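Local coordinates for nucleoporin nup120 (Schizosaccharomyces pombe, PDB 4GQ2), which is a structural component of the nuclear pore complex, whose nucleoporins can also serve as docking partners for passing nuclear transport factors, at residues L578-S583 and S634-T639; F698-I703 and S713-C718; D649-I654 and D719-S724; E550-E555 and Q655-F660. All blocks are in the same frame, centred on the assembly; numbering follows the deposited sequence.

All four contacts join helices or a loop that follow the last propeller strand, 539-544, and no ligand or catalytic site is involved. Contacts 2 and 3 lie closest together, centres about 10 Å apart: F715 packs on I650 and L700 on L721. Contact 1, about 12 Å from contact 2 between centres, reaches it through L636, which touches L699 and L702. Helix 646-658 serves contacts 3 and 4, centres about 14 Å apart; L653 touches F552, and S724 OG and R658 NH1 make a weak hydrogen bond. Contact 4 lies towards the propeller, about 18 Å from contact 1 between centres, yet R582 bonds to F552 O. Contacts 2 and 4 do not touch.

Contact 1 of 4, residues L578-S583 and S634-T639; sequences LDLGRS and STLIDT
L580 reaches out from helix 571-585 to L636 and T639, one turn apart on helix 630-641. Both its methyls take part. L580 CD2 lies 4.0 Å from L636 CD1, a methyl-to-methyl contact, while L580 CD1 approaches T639 OG1 at 3.5 Å, with L580 CD2 also near that oxygen. This second approach is less certain, because the threonine has an unusual first torsion and its methyl clashes with its own helix in the model. The leucine chain is extended, with CD1 anti to CA (chi2 -179°), which carries this branch to the far end of the side chain. The two leucines point past each other from opposing helices and meet only at their methyl ends. The backbones approach most closely at these leucines, whose CA atoms are 7.2 Å apart.

A polar link between the same helices lies beside the leucines: S583 OG hydrogen-bonds to Y632 OH and also lies 3.1 Å from D579 O. Away from the interface, R582 NH2 meets D579 OD1 at 2.7 Å in a salt bridge within helix 571-585. The bond runs close to the guanidinium plane and arrives on the anti side of OD1, tilted 22° out of the carboxylate plane. L636 also packs on helix 672-703, which gives the leucine pair a buried side. With no hydrogen bond or salt bridge between the two segments, their attraction is dispersive and hydrophobic, and the S583-Y632 bond adds a polar link alongside.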
loop_
_atom_site.group_PDB
_atom_site.type_symbol
_atom_site.label_atom_id
_atom_site.label_comp_id
_atom_site.label_asym_id
_atom_site.label_seq_id
_atom_site.Cartn_x
_atom_site.Cartn_y
_atom_site.Cartn_z
ATOM N N LEU A 578 -14.545 10.819 -24.936
ATOM C CA LEU A 578 -14.208 10.206 -23.651
ATOM C C LEU A 578 -14.824 8.806 -23.561
ATOM O O LEU A 578 -14.142 7.846 -23.189
ATOM C CB LEU A 578 -14.637 11.092 -22.469
ATOM C CG LEU A 578 -14.474 10.643 -20.999
ATOM C CD1 LEU A 578 -15.667 9.803 -20.548
ATOM C CD2 LEU A 578 -13.155 9.921 -20.707
ATOM N N ASP A 579 -16.100 8.687 -23.932
ATOM C CA ASP A 579 -16.763 7.391 -23.914
ATOM C C ASP A 579 -16.076 6.387 -24.839
ATOM O O ASP A 579 -16.001 5.195 -24.520
ATOM C CB ASP A 579 -18.243 7.525 -24.261
ATOM C CG ASP A 579 -18.998 6.227 -24.078
ATOM O OD1 ASP A 579 -19.146 5.783 -22.922
ATOM O OD2 ASP A 579 -19.439 5.650 -25.090
ATOM N N LEU A 580 -15.568 6.876 -25.972
ATOM C CA LEU A 580 -14.776 6.049 -26.888
ATOM C C LEU A 580 -13.506 5.507 -26.213
ATOM O O LEU A 580 -13.102 4.370 -26.461
ATOM C CB LEU A 580 -14.418 6.829 -28.166
ATOM C CG LEU A 580 -15.514 7.280 -29.149
ATOM C CD1 LEU A 580 -14.896 7.998 -30.334
ATOM C CD2 LEU A 580 -16.362 6.120 -29.649
ATOM N N GLY A 581 -12.887 6.326 -25.364
ATOM C CA GLY A 581 -11.731 5.913 -24.575
ATOM C C GLY A 581 -12.105 4.894 -23.516
ATOM O O GLY A 581 -11.438 3.854 -23.382
ATOM N N ARG A 582 -13.181 5.186 -22.780
ATOM C CA ARG A 582 -13.732 4.268 -21.783
ATOM C C ARG A 582 -14.015 2.887 -22.368
ATOM O O ARG A 582 -13.642 1.879 -21.776
ATOM C CB ARG A 582 -15.033 4.804 -21.184
ATOM C CG ARG A 582 -14.906 6.029 -20.299
ATOM C CD ARG A 582 -16.133 6.199 -19.408
ATOM N NE ARG A 582 -17.409 6.136 -20.129
ATOM C CZ ARG A 582 -18.567 6.591 -19.656
ATOM N NH1 ARG A 582 -18.631 7.169 -18.460
ATOM N NH2 ARG A 582 -19.671 6.478 -20.380
ATOM N N SER A 583 -14.678 2.847 -23.522
ATOM C CA SER A 583 -15.102 1.581 -24.096
ATOM C C SER A 583 -13.948 0.804 -24.708
ATOM O O SER A 583 -13.973 -0.423 -24.734
ATOM C CB SER A 583 -16.244 1.780 -25.097
ATOM O OG SER A 583 -15.833 2.567 -26.186
ATOM N N SER A 634 -12.756 0.190 -36.941
ATOM C CA SER A 634 -13.408 0.925 -38.009
ATOM C C SER A 634 -14.481 1.865 -37.449
ATOM O O SER A 634 -14.581 3.018 -37.865
ATOM C CB SER A 634 -14.013 -0.056 -39.010
ATOM O OG SER A 634 -14.736 0.628 -40.014
ATOM N N THR A 635 -15.258 1.373 -36.487
ATOM C CA THR A 635 -16.257 2.181 -35.804
ATOM C C THR A 635 -15.657 3.424 -35.148
ATOM O O THR A 635 -16.202 4.519 -35.289
ATOM C CB THR A 635 -17.000 1.354 -34.745
ATOM O OG1 THR A 635 -17.660 0.266 -35.388
ATOM C CG2 THR A 635 -18.036 2.204 -33.999
ATOM N N LEU A 636 -14.542 3.257 -34.440
ATOM C CA LEU A 636 -13.865 4.384 -33.800
ATOM C C LEU A 636 -13.312 5.373 -34.808
ATOM O O LEU A 636 -13.492 6.592 -34.652
ATOM C CB LEU A 636 -12.747 3.902 -32.885
ATOM C CG LEU A 636 -13.048 3.767 -31.394
ATOM C CD1 LEU A 636 -14.307 2.958 -31.117
ATOM C CD2 LEU A 636 -11.842 3.132 -30.716
ATOM N N ILE A 637 -12.642 4.852 -35.837
ATOM C CA ILE A 637 -12.120 5.695 -36.919
ATOM C C ILE A 637 -13.231 6.589 -37.452
ATOM O O ILE A 637 -13.111 7.822 -37.436
ATOM C CB ILE A 637 -11.555 4.863 -38.088
ATOM C CG1 ILE A 637 -10.283 4.120 -37.665
ATOM C CG2 ILE A 637 -11.282 5.750 -39.296
ATOM C CD1 ILE A 637 -9.926 2.965 -38.580
ATOM N N ASP A 638 -14.320 5.960 -37.892
ATOM C CA ASP A 638 -15.390 6.672 -38.578
ATOM C C ASP A 638 -16.093 7.700 -37.700
ATOM O O ASP A 638 -16.352 8.816 -38.160
ATOM C CB ASP A 638 -16.368 5.698 -39.241
ATOM C CG ASP A 638 -15.828 5.140 -40.553
ATOM O OD1 ASP A 638 -15.071 5.857 -41.246
ATOM O OD2 ASP A 638 -16.151 3.983 -40.894
ATOM N N THR A 639 -16.353 7.357 -36.434
ATOM C CA THR A 639 -16.990 8.329 -35.534
ATOM C C THR A 639 -16.039 9.453 -35.147
ATOM O O THR A 639 -16.489 10.555 -34.845
ATOM C CB THR A 639 -17.699 7.716 -34.284
ATOM O OG1 THR A 639 -17.084 8.166 -33.072
ATOM C CG2 THR A 639 -17.750 6.207 -34.332
#

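Contact 2 of 4, residues F698-I703 and S713-C718; sequences FLLSLI and SKFAGC
The backbones of I703 and F715 approach to 7.9 Å between CA atoms, and those of L700 and C718 to 7.7 Å, where the last turns of helix 672-703 face a loop that opens with a type I beta turn, S713 to A716. Two helix side chains, one turn apart, converge on the F715 ring. I703 CD1 sits over one face in a CH-pi contact, 3.7 Å from the ring centroid and 15° off the ring normal, and its nearest ring atom is F715 CZ at 3.6 Å. The other branch of the isoleucine, CG2, lies at the opposite end of the ring, 3.8 Å from F715 CD1. This follows from the first torsion of I703 (chi1 -70°), which places CG2 anti to the backbone N and CG1 beside it, so the two branches span the ring from CG to CZ. L700 CD1 adds an oblique contact 4.2 Å from F715 CE2. No hydrogen bond joins the segments; the contact is apolar.

The phenylalanine is thus a loop residue turned into a helical core. P646 and M647 of helix 646-658 also pack against it, and M647 touches C718. L640 of helix 630-641 packs on I703, while S701 looks towards helix 612-624, its OG bonded to the backbone oxygen of L616. The loop thus packs F715 between helices 672-703 and 646-658, with helix 630-641 against I703, just before helix 719-739 begins.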
loop_
_atom_site.group_PDB
_atom_site.type_symbol
_atom_site.label_atom_id
_atom_site.label_comp_id
_atom_site.label_asym_id
_atom_site.label_seq_id
_atom_site.Cartn_x
_atom_site.Cartn_y
_atom_site.Cartn_z
ATOM N N PHE A 698 -4.625 4.760 -25.087
ATOM C CA PHE A 698 -5.039 3.680 -25.999
ATOM C C PHE A 698 -5.605 4.273 -27.290
ATOM O O PHE A 698 -5.319 3.797 -28.395
ATOM C CB PHE A 698 -6.111 2.777 -25.379
ATOM C CG PHE A 698 -5.678 2.035 -24.145
ATOM C CD1 PHE A 698 -4.355 2.026 -23.724
ATOM C CD2 PHE A 698 -6.615 1.300 -23.416
ATOM C CE1 PHE A 698 -3.983 1.339 -22.575
ATOM C CE2 PHE A 698 -6.246 0.601 -22.279
ATOM C CZ PHE A 698 -4.927 0.625 -21.855
ATOM N N LEU A 699 -6.415 5.316 -27.128
ATOM C CA LEU A 699 -7.073 5.982 -28.243
ATOM C C LEU A 699 -6.062 6.631 -29.191
ATOM O O LEU A 699 -6.093 6.389 -30.400
ATOM C CB LEU A 699 -8.064 7.014 -27.709
ATOM C CG LEU A 699 -9.302 7.358 -28.536
ATOM C CD1 LEU A 699 -10.111 6.116 -28.873
ATOM C CD2 LEU A 699 -10.141 8.355 -27.758
ATOM N N LEU A 700 -5.152 7.423 -28.630
ATOM C CA LEU A 700 -4.075 8.058 -29.395
ATOM C C LEU A 700 -3.205 7.039 -30.131
ATOM O O LEU A 700 -2.864 7.231 -31.298
ATOM C CB LEU A 700 -3.226 8.950 -28.480
ATOM C CG LEU A 700 -3.537 10.453 -28.432
ATOM C CD1 LEU A 700 -4.921 10.818 -28.963
ATOM C CD2 LEU A 700 -3.324 11.016 -27.033
ATOM N N SER A 701 -2.878 5.946 -29.447
ATOM C CA SER A 701 -2.120 4.847 -30.034
ATOM C C SER A 701 -2.839 4.164 -31.202
ATOM O O SER A 701 -2.198 3.734 -32.162
ATOM C CB SER A 701 -1.786 3.814 -28.953
ATOM O OG SER A 701 -1.344 2.601 -29.530
ATOM N N LEU A 702 -4.158 4.036 -31.103
ATOM C CA LEU A 702 -4.960 3.453 -32.181
ATOM C C LEU A 702 -4.932 4.357 -33.419
ATOM O O LEU A 702 -4.635 3.904 -34.521
ATOM C CB LEU A 702 -6.406 3.235 -31.712
ATOM C CG LEU A 702 -7.332 2.386 -32.597
ATOM C CD1 LEU A 702 -8.370 1.687 -31.742
ATOM C CD2 LEU A 702 -8.016 3.204 -33.688
ATOM N N ILE A 703 -5.243 5.632 -33.199
ATOM C CA ILE A 703 -5.343 6.655 -34.229
ATOM C C ILE A 703 -4.069 6.774 -35.065
ATOM O O ILE A 703 -4.134 6.764 -36.293
ATOM C CB ILE A 703 -5.665 8.024 -33.578
ATOM C CG1 ILE A 703 -7.090 8.036 -33.023
ATOM C CG2 ILE A 703 -5.453 9.177 -34.556
ATOM C CD1 ILE A 703 -7.354 9.183 -32.066
ATOM N N SER A 713 -4.773 13.226 -40.047
ATOM C CA SER A 713 -4.653 14.658 -40.333
ATOM C C SER A 713 -5.316 15.480 -39.234
ATOM O O SER A 713 -4.795 16.519 -38.815
ATOM C CB SER A 713 -5.280 14.989 -41.690
ATOM O OG SER A 713 -5.433 16.383 -41.857
ATOM N N LYS A 714 -6.462 14.994 -38.768
ATOM C CA LYS A 714 -7.186 15.606 -37.662
ATOM C C LYS A 714 -6.441 15.523 -36.315
ATOM O O LYS A 714 -6.789 16.233 -35.369
ATOM C CB LYS A 714 -8.580 14.986 -37.550
ATOM C CG LYS A 714 -9.628 15.672 -38.404
ATOM C CD LYS A 714 -10.973 14.964 -38.313
ATOM C CE LYS A 714 -12.129 15.956 -38.301
ATOM N NZ LYS A 714 -12.260 16.750 -39.554
ATOM N N PHE A 715 -5.414 14.676 -36.242
ATOM C CA PHE A 715 -4.620 14.527 -35.019
ATOM C C PHE A 715 -3.135 14.844 -35.199
ATOM O O PHE A 715 -2.317 14.424 -34.381
ATOM C CB PHE A 715 -4.798 13.118 -34.432
ATOM C CG PHE A 715 -6.084 12.939 -33.679
ATOM C CD1 PHE A 715 -7.245 12.544 -34.337
ATOM C CD2 PHE A 715 -6.139 13.183 -32.310
ATOM C CE1 PHE A 715 -8.436 12.399 -33.643
ATOM C CE2 PHE A 715 -7.326 13.027 -31.610
ATOM C CZ PHE A 715 -8.474 12.634 -32.277
ATOM N N ALA A 716 -2.802 15.608 -36.241
ATOM C CA ALA A 716 -1.409 15.917 -36.613
ATOM C C ALA A 716 -0.347 16.319 -35.564
ATOM O O ALA A 716 0.805 15.873 -35.640
ATOM C CB ALA A 716 -1.375 17.061 -37.619
ATOM N N GLY A 717 -0.723 17.040 -34.529
ATOM C CA GLY A 717 0.255 17.462 -33.513
ATOM C C GLY A 717 -0.110 16.894 -32.146
ATOM O O GLY A 717 -0.082 17.613 -31.144
ATOM N N CYS A 718 -0.433 15.601 -32.098
ATOM C CA CYS A 718 -0.924 14.961 -30.868
ATOM C C CYS A 718 0.181 14.442 -29.940
ATOM O O CYS A 718 -0.100 13.984 -28.826
ATOM C CB CYS A 718 -1.903 13.830 -31.206
ATOM S SG CYS A 718 -1.114 12.399 -31.967
#

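Contact 3 of 4, residues D649-I654 and D719-S724; sequences DIDSLI and DKLFLS
I654 and L721 meet through their terminal methyls, I654 CD1 lying 3.7 Å from L721 CD1, with the two side chains set at a slant to each other. Each comes from a residue whose CB is directed at the opposing helix, and each reaches across with one branch. The leucine holds CG anti to its backbone N (chi1 174°), which sends the chain out from the first turn of helix 719-739 toward I654 and D651. The isoleucine presents the longer of its branches, the one that ends in CD1. From another direction D651 OD2 comes to 4.4 Å of L721 CD1, a loose approach of a partly exposed carboxylate to a methyl. The helices are nearest at D651 and L721, 7.3 Å between CA atoms, and no hydrogen bond joins these turns.

Helix 672-703 covers the buried side: F696 packs on I654 and I650, and I697 on F722. Helix 612-624 lies behind helix 719-739, where L616 touches F722, and helix 571-585 backs helix 646-658 through I577 and L578. Helices 646-658 and 719-739 thus pair as parts of one helical bundle.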
loop_
_atom_site.group_PDB
_atom_site.type_symbol
_atom_site.label_atom_id
_atom_site.label_comp_id
_atom_site.label_asym_id
_atom_site.label_seq_id
_atom_site.Cartn_x
_atom_site.Cartn_y
_atom_site.Cartn_z
ATOM N N ASP A 649 -11.162 19.086 -28.820
ATOM C CA ASP A 649 -12.237 18.701 -27.907
ATOM C C ASP A 649 -11.727 17.893 -26.717
ATOM O O ASP A 649 -11.982 18.264 -25.567
ATOM C CB ASP A 649 -13.333 17.919 -28.648
ATOM C CG ASP A 649 -13.919 18.687 -29.828
ATOM O OD1 ASP A 649 -13.594 19.882 -29.999
ATOM O OD2 ASP A 649 -14.708 18.090 -30.595
ATOM N N ILE A 650 -11.001 16.804 -26.978
ATOM C CA ILE A 650 -10.431 16.025 -25.871
ATOM C C ILE A 650 -9.347 16.763 -25.121
ATOM O O ILE A 650 -9.237 16.615 -23.909
ATOM C CB ILE A 650 -9.929 14.618 -26.253
ATOM C CG1 ILE A 650 -9.398 14.583 -27.687
ATOM C CG2 ILE A 650 -11.037 13.607 -25.997
ATOM C CD1 ILE A 650 -8.779 13.264 -28.093
ATOM N N ASP A 651 -8.568 17.566 -25.839
ATOM C CA ASP A 651 -7.594 18.453 -25.216
ATOM C C ASP A 651 -8.263 19.295 -24.130
ATOM O O ASP A 651 -7.761 19.372 -23.011
ATOM C CB ASP A 651 -6.934 19.350 -26.270
ATOM C CG ASP A 651 -5.521 19.753 -25.900
ATOM O OD1 ASP A 651 -5.335 20.392 -24.844
ATOM O OD2 ASP A 651 -4.596 19.445 -26.677
ATOM N N SER A 652 -9.407 19.896 -24.461
ATOM C CA SER A 652 -10.172 20.716 -23.515
ATOM C C SER A 652 -10.769 19.899 -22.375
ATOM O O SER A 652 -10.718 20.319 -21.213
ATOM C CB SER A 652 -11.286 21.486 -24.235
ATOM O OG SER A 652 -10.741 22.418 -25.150
ATOM N N LEU A 653 -11.349 18.745 -22.710
ATOM C CA LEU A 653 -11.889 17.851 -21.688
ATOM C C LEU A 653 -10.792 17.352 -20.737
ATOM O O LEU A 653 -10.980 17.370 -19.519
ATOM C CB LEU A 653 -12.658 16.684 -22.313
ATOM C CG LEU A 653 -13.433 15.781 -21.342
ATOM C CD1 LEU A 653 -14.273 16.579 -20.358
ATOM C CD2 LEU A 653 -14.306 14.797 -22.096
ATOM N N ILE A 654 -9.646 16.948 -21.292
ATOM C CA ILE A 654 -8.483 16.560 -20.486
ATOM C C ILE A 654 -8.036 17.713 -19.591
ATOM O O ILE A 654 -7.604 17.493 -18.461
ATOM C CB ILE A 654 -7.317 16.028 -21.354
ATOM C CG1 ILE A 654 -7.632 14.615 -21.836
ATOM C CG2 ILE A 654 -5.998 16.011 -20.585
ATOM C CD1 ILE A 654 -6.928 14.235 -23.120
ATOM N N ASP A 719 1.429 14.526 -30.396
ATOM C CA ASP A 719 2.596 14.128 -29.600
ATOM C C ASP A 719 2.701 14.832 -28.243
ATOM O O ASP A 719 3.046 14.200 -27.243
ATOM C CB ASP A 719 3.893 14.315 -30.398
ATOM C CG ASP A 719 3.872 15.556 -31.269
ATOM O OD1 ASP A 719 3.180 15.536 -32.316
ATOM O OD2 ASP A 719 4.554 16.543 -30.911
ATOM N N LYS A 720 2.406 16.130 -28.213
ATOM C CA LYS A 720 2.432 16.897 -26.972
ATOM C C LYS A 720 1.321 16.452 -26.026
ATOM O O LYS A 720 1.499 16.438 -24.809
ATOM C CB LYS A 720 2.314 18.400 -27.238
ATOM C CG LYS A 720 3.566 19.042 -27.810
ATOM C CD LYS A 720 3.650 20.514 -27.421
ATOM C CE LYS A 720 4.411 21.339 -28.450
ATOM N NZ LYS A 720 5.805 20.862 -28.679
ATOM N N LEU A 721 0.176 16.100 -26.601
ATOM C CA LEU A 721 -0.943 15.584 -25.837
ATOM C C LEU A 721 -0.601 14.198 -25.260
ATOM O O LEU A 721 -0.867 13.928 -24.091
ATOM C CB LEU A 721 -2.216 15.544 -26.705
ATOM C CG LEU A 721 -3.479 14.891 -26.121
ATOM C CD1 LEU A 721 -3.898 15.539 -24.803
ATOM C CD2 LEU A 721 -4.614 14.932 -27.131
ATOM N N PHE A 722 -0.002 13.342 -26.086
ATOM C CA PHE A 722 0.420 12.014 -25.660
ATOM C C PHE A 722 1.460 12.081 -24.541
ATOM O O PHE A 722 1.309 11.413 -23.515
ATOM C CB PHE A 722 0.951 11.211 -26.854
ATOM C CG PHE A 722 1.559 9.888 -26.476
ATOM C CD1 PHE A 722 0.825 8.943 -25.767
ATOM C CD2 PHE A 722 2.866 9.584 -26.838
ATOM C CE1 PHE A 722 1.384 7.725 -25.419
ATOM C CE2 PHE A 722 3.431 8.365 -26.494
ATOM C CZ PHE A 722 2.689 7.436 -25.783
ATOM N N LEU A 723 2.500 12.895 -24.732
ATOM C CA LEU A 723 3.555 13.051 -23.725
ATOM C C LEU A 723 3.008 13.529 -22.387
ATOM O O LEU A 723 3.416 13.047 -21.326
ATOM C CB LEU A 723 4.656 13.993 -24.216
ATOM C CG LEU A 723 5.639 13.382 -25.218
ATOM C CD1 LEU A 723 6.473 14.470 -25.882
ATOM C CD2 LEU A 723 6.539 12.333 -24.575
ATOM N N SER A 724 2.086 14.479 -22.464
ATOM C CA SER A 724 1.374 15.021 -21.316
ATOM C C SER A 724 0.595 13.927 -20.563
ATOM O O SER A 724 0.526 13.938 -19.343
ATOM C CB SER A 724 0.394 16.093 -21.813
ATOM O OG SER A 724 -0.244 16.730 -20.730
#

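Contact 4 of 4, residues E550-E555 and Q655-F660; sequences ESFDEE and QRLRSF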
loop_
_atom_site.group_PDB
_atom_site.type_symbol
_atom_site.label_atom_id
_atom_site.label_comp_id
_atom_site.label_asym_id
_atom_site.label_seq_id
_atom_site.Cartn_x
_atom_site.Cartn_y
_atom_site.Cartn_z
ATOM N N GLU A 550 -14.849 11.108 -11.267
ATOM C CA GLU A 550 -15.792 10.093 -10.794
ATOM C C GLU A 550 -17.028 9.985 -11.688
ATOM O O GLU A 550 -17.347 8.890 -12.152
ATOM C CB GLU A 550 -16.175 10.339 -9.333
ATOM C CG GLU A 550 -14.964 10.447 -8.419
ATOM C CD GLU A 550 -15.319 10.403 -6.951
ATOM O OE1 GLU A 550 -15.302 11.474 -6.316
ATOM O OE2 GLU A 550 -15.606 9.301 -6.434
ATOM N N SER A 551 -17.695 11.114 -11.945
ATOM C CA SER A 551 -18.817 11.180 -12.905
ATOM C C SER A 551 -18.481 10.549 -14.264
ATOM O O SER A 551 -19.298 9.836 -14.846
ATOM C CB SER A 551 -19.256 12.631 -13.129
ATOM O OG SER A 551 -19.384 13.335 -11.907
ATOM N N PHE A 552 -17.273 10.806 -14.757
ATOM C CA PHE A 552 -16.838 10.281 -16.054
ATOM C C PHE A 552 -16.468 8.798 -16.040
ATOM O O PHE A 552 -16.381 8.171 -17.095
ATOM C CB PHE A 552 -15.679 11.111 -16.612
ATOM C CG PHE A 552 -16.107 12.427 -17.188
ATOM C CD1 PHE A 552 -16.166 13.561 -16.392
ATOM C CD2 PHE A 552 -16.462 12.532 -18.526
ATOM C CE1 PHE A 552 -16.563 14.775 -16.917
ATOM C CE2 PHE A 552 -16.861 13.745 -19.060
ATOM C CZ PHE A 552 -16.910 14.868 -18.251
ATOM N N ASP A 553 -16.244 8.244 -14.850
ATOM C CA ASP A 553 -15.902 6.830 -14.708
ATOM C C ASP A 553 -17.161 5.969 -14.738
ATOM O O ASP A 553 -17.275 5.065 -15.563
ATOM C CB ASP A 553 -15.127 6.591 -13.409
ATOM C CG ASP A 553 -14.402 5.255 -13.392
ATOM O OD1 ASP A 553 -13.439 5.091 -14.172
ATOM O OD2 ASP A 553 -14.782 4.379 -12.578
ATOM N N GLU A 554 -18.100 6.260 -13.838
ATOM C CA GLU A 554 -19.350 5.504 -13.749
ATOM C C GLU A 554 -20.370 5.950 -14.799
ATOM O O GLU A 554 -20.569 7.148 -15.023
ATOM C CB GLU A 554 -19.931 5.545 -12.328
ATOM C CG GLU A 554 -19.885 6.905 -11.651
ATOM C CD GLU A 554 -19.562 6.814 -10.170
ATOM O OE1 GLU A 554 -18.401 6.488 -9.819
ATOM O OE2 GLU A 554 -20.469 7.083 -9.354
ATOM N N GLU A 555 -21.007 4.957 -15.419
ATOM C CA GLU A 555 -21.864 5.115 -16.608
ATOM C C GLU A 555 -23.065 6.070 -16.416
ATOM O O GLU A 555 -23.274 6.588 -15.316
ATOM C CB GLU A 555 -22.363 3.727 -17.060
ATOM C CG GLU A 555 -21.348 2.592 -16.952
ATOM C CD GLU A 555 -20.278 2.620 -18.032
ATOM O OE1 GLU A 555 -20.611 2.868 -19.211
ATOM O OE2 GLU A 555 -19.098 2.374 -17.703
ATOM N N GLN A 655 -8.155 18.940 -20.090
ATOM C CA GLN A 655 -7.851 20.110 -19.275
ATOM C C GLN A 655 -8.843 20.246 -18.121
ATOM O O GLN A 655 -8.441 20.529 -16.998
ATOM C CB GLN A 655 -7.798 21.387 -20.119
ATOM C CG GLN A 655 -6.525 21.559 -20.941
ATOM C CD GLN A 655 -5.280 21.777 -20.093
ATOM O OE1 GLN A 655 -4.318 21.007 -20.173
ATOM N NE2 GLN A 655 -5.290 22.832 -19.278
ATOM N N ARG A 656 -10.127 20.018 -18.393
ATOM C CA ARG A 656 -11.159 20.074 -17.350
ATOM C C ARG A 656 -10.923 19.055 -16.240
ATOM O O ARG A 656 -11.052 19.380 -15.059
ATOM C CB ARG A 656 -12.560 19.848 -17.933
ATOM C CG ARG A 656 -13.244 21.091 -18.466
ATOM C CD ARG A 656 -14.671 21.217 -17.950
ATOM N NE ARG A 656 -15.559 20.167 -18.447
ATOM C CZ ARG A 656 -16.704 19.810 -17.867
ATOM N NH1 ARG A 656 -17.112 20.409 -16.753
ATOM N NH2 ARG A 656 -17.441 18.843 -18.396
ATOM N N LEU A 657 -10.586 17.826 -16.631
ATOM C CA LEU A 657 -10.475 16.706 -15.697
ATOM C C LEU A 657 -9.339 16.896 -14.703
ATOM O O LEU A 657 -9.474 16.556 -13.528
ATOM C CB LEU A 657 -10.321 15.380 -16.451
ATOM C CG LEU A 657 -11.524 14.922 -17.285
ATOM C CD1 LEU A 657 -11.142 13.826 -18.269
ATOM C CD2 LEU A 657 -12.683 14.474 -16.406
ATOM N N ARG A 658 -8.237 17.470 -15.175
ATOM C CA ARG A 658 -7.054 17.688 -14.342
ATOM C C ARG A 658 -7.035 19.062 -13.678
ATOM O O ARG A 658 -6.107 19.379 -12.927
ATOM C CB ARG A 658 -5.775 17.483 -15.163
ATOM C CG ARG A 658 -5.588 18.474 -16.301
ATOM C CD ARG A 658 -4.504 18.014 -17.258
ATOM N NE ARG A 658 -3.203 18.006 -16.607
ATOM C CZ ARG A 658 -2.098 17.495 -17.136
ATOM N NH1 ARG A 658 -2.126 16.945 -18.349
ATOM N NH2 ARG A 658 -0.963 17.535 -16.445
ATOM N N SER A 659 -8.053 19.872 -13.960
ATOM C CA SER A 659 -8.152 21.224 -13.405
ATOM C C SER A 659 -8.601 21.184 -11.958
ATOM O O SER A 659 -9.666 20.653 -11.653
ATOM C CB SER A 659 -9.138 22.067 -14.213
ATOM O OG SER A 659 -8.589 22.425 -15.467
ATOM N N PHE A 660 -7.779 21.742 -11.072
ATOM C CA PHE A 660 -8.107 21.811 -9.645
ATOM C C PHE A 660 -7.679 23.126 -9.010
ATOM O O PHE A 660 -6.586 23.636 -9.288
ATOM C CB PHE A 660 -7.468 20.645 -8.884
ATOM C CG PHE A 660 -7.960 19.302 -9.327
ATOM C CD1 PHE A 660 -9.203 18.836 -8.919
ATOM C CD2 PHE A 660 -7.189 18.510 -10.175
ATOM C CE1 PHE A 660 -9.670 17.599 -9.342
ATOM C CE2 PHE A 660 -7.645 17.273 -10.595
ATOM C CZ PHE A 660 -8.888 16.816 -10.179
#
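F552, on the short helix 548-553 that follows the last propeller-sheet strand, 539-544, packs against L657 and R656 near the end of helix 646-658. L657 CD2 makes the closest approach, 3.6 Å from F552 CD1 and 3.9 Å from F552 CE1, reaching one side of the ring obliquely. At the tip of the ring, away from its CB, R656 NH2 lies 4.0 Å from F552 CZ, near the ring plane and at its edge. Because NH2 lies at that edge, the charge is not over the pi face and the pair is no cation-pi stack; the guanidinium and ring planes stand 79° apart. Bends at chi2 and chi3 fold the arginine chain back to this edge.

The contact lies at the joint between the beta-propeller and the helical region. E550 forms a salt bridge with R544, and E554 with K6 on strand 3-11, so the segment carrying F552 is anchored to the propeller sheet on one side. Y575 of helix 571-585 meets F552 edge-to-face, and its OH takes a weak hydrogen bond with R656 NH2, so Y575 touches both F552 and R656. Beyond it, R658 makes a salt bridge with D728, and F660 reaches helix 790-803.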